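Local coordinates for putative DNA ligase-like protein Rv0938/MT0965 (PDB 2IRU), which probably repairs DNA double-strand breaks by non-homologous end joining together with Ku, this chain being its polymerase domain, which belongs to the primase-polymerase family, at residues Tyr244-Arg258 / Leu271-Asp285. Numbering follows the deposited sequence.
Sequences YSLRGRTHPTVAAPR and LSYDEVLTRIARDGD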
ATOM      1  N   TYR A 244       2.867   2.966   4.848  1.00 10.61           N
ATOM      2  CA  TYR A 244       2.483   3.744   6.055  1.00 10.15           C
ATOM      3  C   TYR A 244       1.005   3.648   6.476  1.00 10.60           C
ATOM      4  O   TYR A 244       0.646   4.123   7.556  1.00 11.57           O
ATOM      5  CB  TYR A 244       2.884   5.201   5.944  1.00 10.88           C
ATOM      6  CG  TYR A 244       4.372   5.373   5.765  1.00  9.08           C
ATOM      7  CD1 TYR A 244       5.227   5.274   6.881  1.00 11.06           C
ATOM      8  CD2 TYR A 244       4.926   5.677   4.509  1.00 10.41           C
ATOM      9  CE1 TYR A 244       6.609   5.448   6.745  1.00 14.02           C
ATOM     10  CE2 TYR A 244       6.327   5.855   4.359  1.00 12.29           C
ATOM     11  CZ  TYR A 244       7.145   5.736   5.490  1.00 13.33           C
ATOM     12  OH  TYR A 244       8.489   5.896   5.407  1.00 13.92           O
ATOM     13  N   SER A 245       0.175   3.004   5.653  1.00  9.86           N
ATOM     14  CA  SER A 245      -1.218   2.771   6.107  1.00  9.82           C
ATOM     15  C   SER A 245      -1.240   1.868   7.328  1.00 10.23           C
ATOM     16  O   SER A 245      -0.472   0.879   7.417  1.00  9.26           O
ATOM     17  CB  SER A 245      -2.055   2.092   5.005  1.00  9.71           C
ATOM     18  OG  SER A 245      -3.426   1.932   5.434  1.00 10.05           O
ATOM     19  N   LEU A 246      -2.158   2.165   8.239  1.00  8.93           N
ATOM     20  CA  LEU A 246      -2.507   1.233   9.317  1.00  9.34           C
ATOM     21  C   LEU A 246      -3.197   0.037   8.663  1.00  9.54           C
ATOM     22  O   LEU A 246      -3.683   0.132   7.502  1.00  9.81           O
ATOM     23  CB  LEU A 246      -3.499   1.899  10.298  1.00 10.79           C
ATOM     24  CG  LEU A 246      -2.905   2.962  11.220  1.00 12.01           C
ATOM     25  CD1 LEU A 246      -3.983   3.778  11.894  1.00 13.14           C
ATOM     26  CD2 LEU A 246      -2.072   2.311  12.304  1.00 16.74           C
ATOM     27  N   ARG A 247      -3.283  -1.031   9.443  1.00  9.97           N
ATOM     28  CA  ARG A 247      -4.057  -2.211   9.078  1.00 10.21           C
ATOM     29  C   ARG A 247      -5.197  -2.400  10.061  1.00 11.04           C
ATOM     30  O   ARG A 247      -5.044  -2.204  11.292  1.00 10.41           O
ATOM     31  CB  ARG A 247      -3.175  -3.468   9.087  1.00  9.95           C
ATOM     32  CG  ARG A 247      -1.943  -3.409   8.156  1.00 11.24           C
ATOM     33  CD  ARG A 247      -2.296  -2.989   6.728  1.00 13.22           C
ATOM     34  NE  ARG A 247      -3.360  -3.772   6.136  1.00 14.34           N
ATOM     35  CZ  ARG A 247      -3.169  -4.800   5.318  1.00 19.33           C
ATOM     36  NH1 ARG A 247      -1.936  -5.163   4.960  1.00 19.27           N
ATOM     37  NH2 ARG A 247      -4.216  -5.431   4.799  1.00 21.60           N
ATOM     38  N   GLY A 248      -6.330  -2.851   9.532  1.00 10.78           N
ATOM     39  CA  GLY A 248      -7.507  -3.125  10.380  1.00 10.93           C
ATOM     40  C   GLY A 248      -7.412  -4.554  10.864  1.00 12.40           C
ATOM     41  O   GLY A 248      -8.024  -5.480  10.305  1.00 15.66           O
ATOM     42  N   ARG A 249      -6.549  -4.738  11.837  1.00 12.76           N
ATOM     43  CA  ARG A 249      -6.214  -6.054  12.374  1.00 12.80           C
ATOM     44  C   ARG A 249      -6.290  -5.919  13.876  1.00 12.27           C
ATOM     45  O   ARG A 249      -6.518  -4.819  14.410  1.00 10.83           O
ATOM     46  CB  ARG A 249      -4.801  -6.461  11.936  1.00 13.51           C
ATOM     47  CG  ARG A 249      -4.713  -6.885  10.470  1.00 20.49           C
ATOM     48  CD  ARG A 249      -3.393  -7.520  10.140  1.00 27.26           C
ATOM     49  NE  ARG A 249      -3.162  -8.814  10.804  1.00 29.44           N
ATOM     50  CZ  ARG A 249      -3.644  -9.988  10.387  1.00 32.39           C
ATOM     51  NH1 ARG A 249      -4.426 -10.069   9.314  1.00 34.86           N
ATOM     52  NH2 ARG A 249      -3.353 -11.099  11.059  1.00 32.98           N
ATOM     53  N   THR A 250      -6.101  -7.033  14.574  1.00 10.91           N
ATOM     54  CA  THR A 250      -6.187  -6.992  16.041  1.00 11.91           C
ATOM     55  C   THR A 250      -5.286  -5.933  16.681  1.00 11.14           C
ATOM     56  O   THR A 250      -5.688  -5.308  17.691  1.00  9.05           O
ATOM     57  CB  THR A 250      -5.947  -8.383  16.674  1.00 12.82           C
ATOM     58  OG1 THR A 250      -4.610  -8.833  16.397  1.00 18.86           O
ATOM     59  CG2 THR A 250      -6.973  -9.353  16.129  1.00 15.38           C
ATOM     60  N   HIS A 251      -4.061  -5.781  16.142  1.00 10.04           N
ATOM     61  CA  HIS A 251      -3.171  -4.711  16.576  1.00  9.53           C
ATOM     62  C   HIS A 251      -3.023  -3.686  15.465  1.00 10.30           C
ATOM     63  O   HIS A 251      -3.084  -4.042  14.298  1.00  9.20           O
ATOM     64  CB  HIS A 251      -1.763  -5.243  16.892  1.00 10.32           C
ATOM     65  CG  HIS A 251      -1.713  -6.060  18.144  1.00 10.13           C
ATOM     66  ND1 HIS A 251      -0.530  -6.403  18.762  1.00 15.87           N
ATOM     67  CD2 HIS A 251      -2.696  -6.577  18.908  1.00 10.74           C
ATOM     68  CE1 HIS A 251      -0.791  -7.114  19.847  1.00 15.05           C
ATOM     69  NE2 HIS A 251      -2.102  -7.228  19.958  1.00 11.12           N
ATOM     70  N   PRO A 252      -2.757  -2.433  15.821  1.00  8.94           N
ATOM     71  CA  PRO A 252      -2.528  -1.361  14.845  1.00 10.36           C
ATOM     72  C   PRO A 252      -1.162  -1.447  14.179  1.00 10.06           C
ATOM     73  O   PRO A 252      -0.268  -0.609  14.416  1.00 10.87           O
ATOM     74  CB  PRO A 252      -2.645  -0.099  15.699  1.00  9.57           C
ATOM     75  CG  PRO A 252      -2.231  -0.526  17.053  1.00 10.88           C
ATOM     76  CD  PRO A 252      -2.708  -1.938  17.212  1.00 11.22           C
ATOM     77  N   THR A 253      -0.970  -2.516  13.409  1.00  9.85           N
ATOM     78  CA  THR A 253       0.259  -2.652  12.646  1.00  9.62           C
ATOM     79  C   THR A 253       0.186  -1.782  11.386  1.00  9.61           C
ATOM     80  O   THR A 253      -0.893  -1.268  11.010  1.00  8.84           O
ATOM     81  CB  THR A 253       0.528  -4.111  12.285  1.00 10.48           C
ATOM     82  OG1 THR A 253      -0.678  -4.637  11.745  1.00 12.71           O
ATOM     83  CG2 THR A 253       0.923  -4.917  13.552  1.00  9.99           C
ATOM     84  N   VAL A 254       1.318  -1.671  10.683  1.00  9.96           N
ATOM     85  CA  VAL A 254       1.433  -0.745   9.546  1.00  9.95           C
ATOM     86  C   VAL A 254       2.132  -1.406   8.349  1.00 10.41           C
ATOM     87  O   VAL A 254       3.010  -2.285   8.546  1.00  9.14           O
ATOM     88  CB  VAL A 254       2.298   0.511   9.995  1.00 10.51           C
ATOM     89  CG1 VAL A 254       2.655   1.433   8.825  1.00 10.35           C
ATOM     90  CG2 VAL A 254       1.552   1.325  11.081  1.00 10.71           C
ATOM     91  N   ALA A 255       1.769  -0.942   7.142  1.00  9.01           N
ATOM     92  CA  ALA A 255       2.529  -1.302   5.950  1.00 10.33           C
ATOM     93  C   ALA A 255       3.871  -0.527   6.026  1.00 10.69           C
ATOM     94  O   ALA A 255       3.976   0.639   5.555  1.00 10.99           O
ATOM     95  CB  ALA A 255       1.691  -0.954   4.715  1.00 10.03           C
ATOM     96  N   ALA A 256       4.879  -1.138   6.658  1.00  9.47           N
ATOM     97  CA  ALA A 256       6.066  -0.387   7.126  1.00  9.00           C
ATOM     98  C   ALA A 256       7.282  -0.597   6.205  1.00 10.36           C
ATOM     99  O   ALA A 256       7.716  -1.754   6.050  1.00 10.39           O
ATOM    100  CB  ALA A 256       6.455  -0.775   8.564  1.00  9.34           C
ATOM    101  N   PRO A 257       7.850   0.500   5.638  1.00 11.84           N
ATOM    102  CA  PRO A 257       9.117   0.316   4.907  1.00 11.50           C
ATOM    103  C   PRO A 257      10.220  -0.214   5.807  1.00 11.81           C
ATOM    104  O   PRO A 257      10.336   0.185   7.003  1.00 12.32           O
ATOM    105  CB  PRO A 257       9.482   1.736   4.423  1.00 11.93           C
ATOM    106  CG  PRO A 257       8.184   2.460   4.345  1.00 12.22           C
ATOM    107  CD  PRO A 257       7.374   1.891   5.550  1.00 11.64           C
ATOM    108  N   ARG A 258      11.034  -1.102   5.224  1.00 11.41           N
ATOM    109  CA  ARG A 258      12.151  -1.728   5.938  1.00 12.68           C
ATOM    110  C   ARG A 258      13.429  -1.581   5.117  1.00 13.69           C
ATOM    111  O   ARG A 258      13.385  -1.278   3.909  1.00 13.76           O
ATOM    112  CB  ARG A 258      11.891  -3.230   6.181  1.00 12.60           C
ATOM    113  CG  ARG A 258      10.502  -3.558   6.771  1.00 14.39           C
ATOM    114  CD  ARG A 258      10.226  -2.859   8.112  1.00 14.82           C
ATOM    115  NE  ARG A 258      10.881  -3.510   9.255  1.00 15.42           N
ATOM    116  CZ  ARG A 258      10.353  -4.515   9.961  1.00 16.22           C
ATOM    117  NH1 ARG A 258       9.167  -5.036   9.641  1.00 13.61           N
ATOM    118  NH2 ARG A 258      11.015  -5.007  11.003  1.00 19.49           N
ATOM    119  N   LEU A 271       5.522  -4.239  12.190  1.00 14.06           N
ATOM    120  CA  LEU A 271       5.728  -3.110  13.091  1.00 13.14           C
ATOM    121  C   LEU A 271       4.431  -2.400  13.445  1.00 13.08           C
ATOM    122  O   LEU A 271       3.509  -2.351  12.635  1.00 12.42           O
ATOM    123  CB  LEU A 271       6.717  -2.105  12.493  1.00 13.46           C
ATOM    124  CG  LEU A 271       8.114  -2.610  12.140  1.00 13.13           C
ATOM    125  CD1 LEU A 271       8.857  -1.502  11.438  1.00 17.55           C
ATOM    126  CD2 LEU A 271       8.892  -3.106  13.367  1.00 16.41           C
ATOM    127  N   SER A 272       4.375  -1.856  14.660  1.00 12.76           N
ATOM    128  CA  SER A 272       3.193  -1.117  15.124  1.00 14.54           C
ATOM    129  C   SER A 272       3.325   0.353  14.746  1.00 13.39           C
ATOM    130  O   SER A 272       4.450   0.859  14.543  1.00 11.81           O
ATOM    131  CB  SER A 272       3.157  -1.267  16.648  1.00 15.58           C
ATOM    132  OG  SER A 272       1.882  -0.918  17.136  1.00 23.72           O
ATOM    133  N   TYR A 273       2.186   1.053  14.670  1.00 13.25           N
ATOM    134  CA  TYR A 273       2.206   2.467  14.366  1.00 13.86           C
ATOM    135  C   TYR A 273       3.170   3.311  15.205  1.00 13.03           C
ATOM    136  O   TYR A 273       3.834   4.219  14.671  1.00 13.91           O
ATOM    137  CB  TYR A 273       0.793   3.058  14.403  1.00 13.91           C
ATOM    138  CG  TYR A 273       0.274   3.344  15.793  1.00 13.51           C
ATOM    139  CD1 TYR A 273       0.311   4.652  16.308  1.00 15.47           C
ATOM    140  CD2 TYR A 273      -0.263   2.340  16.593  1.00 13.25           C
ATOM    141  CE1 TYR A 273      -0.134   4.959  17.566  1.00 13.61           C
ATOM    142  CE2 TYR A 273      -0.711   2.640  17.893  1.00 12.27           C
ATOM    143  CZ  TYR A 273      -0.674   3.970  18.356  1.00 13.72           C
ATOM    144  OH  TYR A 273      -1.126   4.288  19.609  1.00 14.72           O
ATOM    145  N   ASP A 274       3.251   3.025  16.502  1.00 13.55           N
ATOM    146  CA  ASP A 274       4.162   3.778  17.370  1.00 14.29           C
ATOM    147  C   ASP A 274       5.631   3.589  16.974  1.00 13.82           C
ATOM    148  O   ASP A 274       6.400   4.558  16.957  1.00 13.58           O
ATOM    149  CB  ASP A 274       3.906   3.463  18.835  1.00 15.10           C
ATOM    150  CG  ASP A 274       4.038   1.987  19.143  1.00 18.04           C
ATOM    151  OD1 ASP A 274       3.201   1.184  18.665  1.00 20.62           O
ATOM    152  OD2 ASP A 274       4.977   1.634  19.873  1.00 24.07           O
ATOM    153  N   GLU A 275       5.981   2.369  16.580  1.00 13.31           N
ATOM    154  CA  GLU A 275       7.341   2.075  16.131  1.00 14.44           C
ATOM    155  C   GLU A 275       7.660   2.792  14.819  1.00 13.79           C
ATOM    156  O   GLU A 275       8.789   3.302  14.611  1.00 14.06           O
ATOM    157  CB  GLU A 275       7.510   0.561  15.959  1.00 13.68           C
ATOM    158  CG  GLU A 275       7.281  -0.272  17.213  1.00 15.86           C
ATOM    159  CD  GLU A 275       7.501  -1.742  16.934  1.00 17.55           C
ATOM    160  OE1 GLU A 275       6.593  -2.380  16.352  1.00 17.17           O
ATOM    161  OE2 GLU A 275       8.595  -2.269  17.313  1.00 23.87           O
ATOM    162  N   VAL A 276       6.664   2.849  13.934  1.00 13.92           N
ATOM    163  CA  VAL A 276       6.844   3.510  12.627  1.00 14.02           C
ATOM    164  C   VAL A 276       7.158   4.984  12.841  1.00 13.13           C
ATOM    165  O   VAL A 276       8.048   5.557  12.178  1.00 13.22           O
ATOM    166  CB  VAL A 276       5.602   3.299  11.741  1.00 14.45           C
ATOM    167  CG1 VAL A 276       5.652   4.205  10.489  1.00 16.10           C
ATOM    168  CG2 VAL A 276       5.511   1.782  11.359  1.00 15.31           C
ATOM    169  N   LEU A 277       6.434   5.614  13.759  1.00 13.56           N
ATOM    170  CA  LEU A 277       6.693   7.028  14.077  1.00 12.73           C
ATOM    171  C   LEU A 277       8.140   7.258  14.560  1.00 13.80           C
ATOM    172  O   LEU A 277       8.820   8.205  14.132  1.00 14.39           O
ATOM    173  CB  LEU A 277       5.672   7.481  15.106  1.00 13.39           C
ATOM    174  CG  LEU A 277       4.253   7.698  14.531  1.00 11.79           C
ATOM    175  CD1 LEU A 277       3.293   8.037  15.718  1.00 12.67           C
ATOM    176  CD2 LEU A 277       4.149   8.824  13.449  1.00 15.27           C
ATOM    177  N   THR A 278       8.592   6.392  15.469  1.00 12.56           N
ATOM    178  CA  THR A 278       9.962   6.477  16.020  1.00 13.48           C
ATOM    179  C   THR A 278      10.999   6.329  14.888  1.00 13.19           C
ATOM    180  O   THR A 278      11.993   7.067  14.822  1.00 13.59           O
ATOM    181  CB  THR A 278      10.141   5.423  17.101  1.00 13.12           C
ATOM    182  OG1 THR A 278       9.226   5.742  18.164  1.00 15.15           O
ATOM    183  CG2 THR A 278      11.574   5.411  17.674  1.00 15.40           C
ATOM    184  N   ARG A 279      10.722   5.401  13.991  1.00 12.59           N
ATOM    185  CA  ARG A 279      11.610   5.129  12.849  1.00 13.24           C
ATOM    186  C   ARG A 279      11.701   6.346  11.908  1.00 13.35           C
ATOM    187  O   ARG A 279      12.802   6.709  11.455  1.00 13.78           O
ATOM    188  CB  ARG A 279      11.135   3.893  12.108  1.00 12.53           C
ATOM    189  CG  ARG A 279      11.418   2.591  12.926  1.00 12.68           C
ATOM    190  CD  ARG A 279      10.582   1.419  12.453  1.00 13.62           C
ATOM    191  NE  ARG A 279      10.924   1.070  11.071  1.00 14.98           N
ATOM    192  CZ  ARG A 279      11.988   0.354  10.709  1.00 18.20           C
ATOM    193  NH1 ARG A 279      12.849  -0.155  11.617  1.00 15.82           N
ATOM    194  NH2 ARG A 279      12.189   0.137   9.407  1.00 17.07           N
ATOM    195  N   ILE A 280      10.551   6.968  11.633  1.00 14.20           N
ATOM    196  CA  ILE A 280      10.536   8.153  10.767  1.00 15.80           C
ATOM    197  C   ILE A 280      11.406   9.278  11.346  1.00 16.12           C
ATOM    198  O   ILE A 280      12.190   9.908  10.612  1.00 16.25           O
ATOM    199  CB  ILE A 280       9.118   8.663  10.468  1.00 15.97           C
ATOM    200  CG1 ILE A 280       8.331   7.605   9.670  1.00 15.40           C
ATOM    201  CG2 ILE A 280       9.194  10.065   9.810  1.00 16.85           C
ATOM    202  CD1 ILE A 280       6.788   7.829   9.680  1.00 16.70           C
ATOM    203  N   ALA A 281      11.282   9.502  12.653  1.00 16.38           N
ATOM    204  CA  ALA A 281      12.062  10.530  13.343  1.00 16.91           C
ATOM    205  C   ALA A 281      13.567  10.283  13.240  1.00 17.32           C
ATOM    206  O   ALA A 281      14.349  11.230  13.139  1.00 17.54           O
ATOM    207  CB  ALA A 281      11.640  10.640  14.799  1.00 16.71           C
ATOM    208  N   ARG A 282      13.958   9.009  13.245  1.00 17.62           N
ATOM    209  CA  ARG A 282      15.365   8.619  13.265  1.00 18.04           C
ATOM    210  C   ARG A 282      15.982   8.560  11.871  1.00 17.87           C
ATOM    211  O   ARG A 282      17.096   9.072  11.639  1.00 17.74           O
ATOM    212  CB  ARG A 282      15.496   7.266  13.956  1.00 18.71           C
ATOM    213  CG  ARG A 282      16.942   6.823  14.182  1.00 20.15           C
ATOM    214  CD  ARG A 282      16.994   5.462  14.872  1.00 24.84           C
ATOM    215  NE  ARG A 282      16.529   4.394  13.988  1.00 27.12           N
ATOM    216  CZ  ARG A 282      15.562   3.529  14.294  1.00 31.49           C
ATOM    217  NH1 ARG A 282      14.967   3.587  15.486  1.00 32.60           N
ATOM    218  NH2 ARG A 282      15.201   2.597  13.413  1.00 31.96           N
ATOM    219  N   ASP A 283      15.257   7.946  10.941  1.00 17.41           N
ATOM    220  CA  ASP A 283      15.813   7.618   9.628  1.00 18.19           C
ATOM    221  C   ASP A 283      15.144   8.328   8.444  1.00 17.62           C
ATOM    222  O   ASP A 283      15.607   8.182   7.289  1.00 17.41           O
ATOM    223  CB  ASP A 283      15.742   6.096   9.401  1.00 18.96           C
ATOM    224  CG  ASP A 283      16.435   5.296  10.497  1.00 20.09           C
ATOM    225  OD1 ASP A 283      17.567   5.652  10.880  1.00 21.01           O
ATOM    226  OD2 ASP A 283      15.844   4.298  10.965  1.00 21.63           O
ATOM    227  N   GLY A 284      14.067   9.059   8.714  1.00 17.01           N
ATOM    228  CA  GLY A 284      13.232   9.618   7.648  1.00 16.15           C
ATOM    229  C   GLY A 284      12.559   8.513   6.841  1.00 16.86           C
ATOM    230  O   GLY A 284      12.299   7.420   7.377  1.00 17.24           O
ATOM    231  N   ASP A 285      12.261   8.799   5.564  1.00 16.10           N
ATOM    232  CA  ASP A 285      11.501   7.880   4.718  1.00 15.90           C
ATOM    233  C   ASP A 285      12.454   6.934   3.953  1.00 15.58           C
ATOM    234  O   ASP A 285      13.237   7.375   3.098  1.00 14.59           O
ATOM    235  CB  ASP A 285      10.613   8.695   3.762  1.00 16.03           C
ATOM    236  CG  ASP A 285       9.779   7.834   2.809  1.00 15.22           C
ATOM    237  OD1 ASP A 285       9.551   6.634   3.068  1.00 13.71           O
ATOM    238  OD2 ASP A 285       9.292   8.405   1.806  1.00 14.82           O
TER
HETATM  239  O   HOH W   1       4.984  -4.102   9.237  1.00 11.87           O
HETATM  240  O   HOH W   2       9.075   1.621   8.973  1.00 14.43           O
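The Arg258 guanidinium rests one face on Leu271, whose CG sits 3.6 Å above the plane, over its centre. The arginine chain, bent at chi2 and chi3, folds back to bring this face onto the leucine, while its NH1 bonds to Thr174. CD1 of the same leucine also covers the rim of one face of the Arg279 guanidinium, whose plane stands 74° from that of Arg258. Arg279 NH2 donates to a lone pair of Pro257 O at 3.0 Å, and a water at the guanidinium edge links its NE to the same carbonyl; a salt bridge from Arg279 NH1 to Glu262 probably offsets part of the charge where the two arginines come close.

The Tyr244 ring carries Pro257 CD on one face and meets Val276 CG1 and Asp285 OD1 at its edge. Its hydroxyl donates to Asp285 OD1 over 2.7 Å, reaching the carboxylate from above its plane, and His46 holds the other oxygen. Pro252 CG abuts the edge of the Tyr273 ring, 3.5 Å from CD2; that ring is set there by chi1 of 79°, which places CG between the backbone N and carbonyl carbon. Between the two tyrosines, Val254 and Val276 meet tip to tip, with CB of Val254 3.7 Å from CG2 of Val276, and Ala256 CB fills in beside Leu271.

Tyr273 N, in the first turn of the helix, donates to Pro252 O at 3.0 Å, and just ahead of it Val254 N donates to Leu271 O. The arrangement is a short, weakly bonded antiparallel pairing, with Thr253 opposite Ser272, that leads straight into helix 273-283, which packs back on strand 253-257 at the side of the polymerase domain's mixed sheet, next to the loop of Gly176, a probable substrate-binding residue.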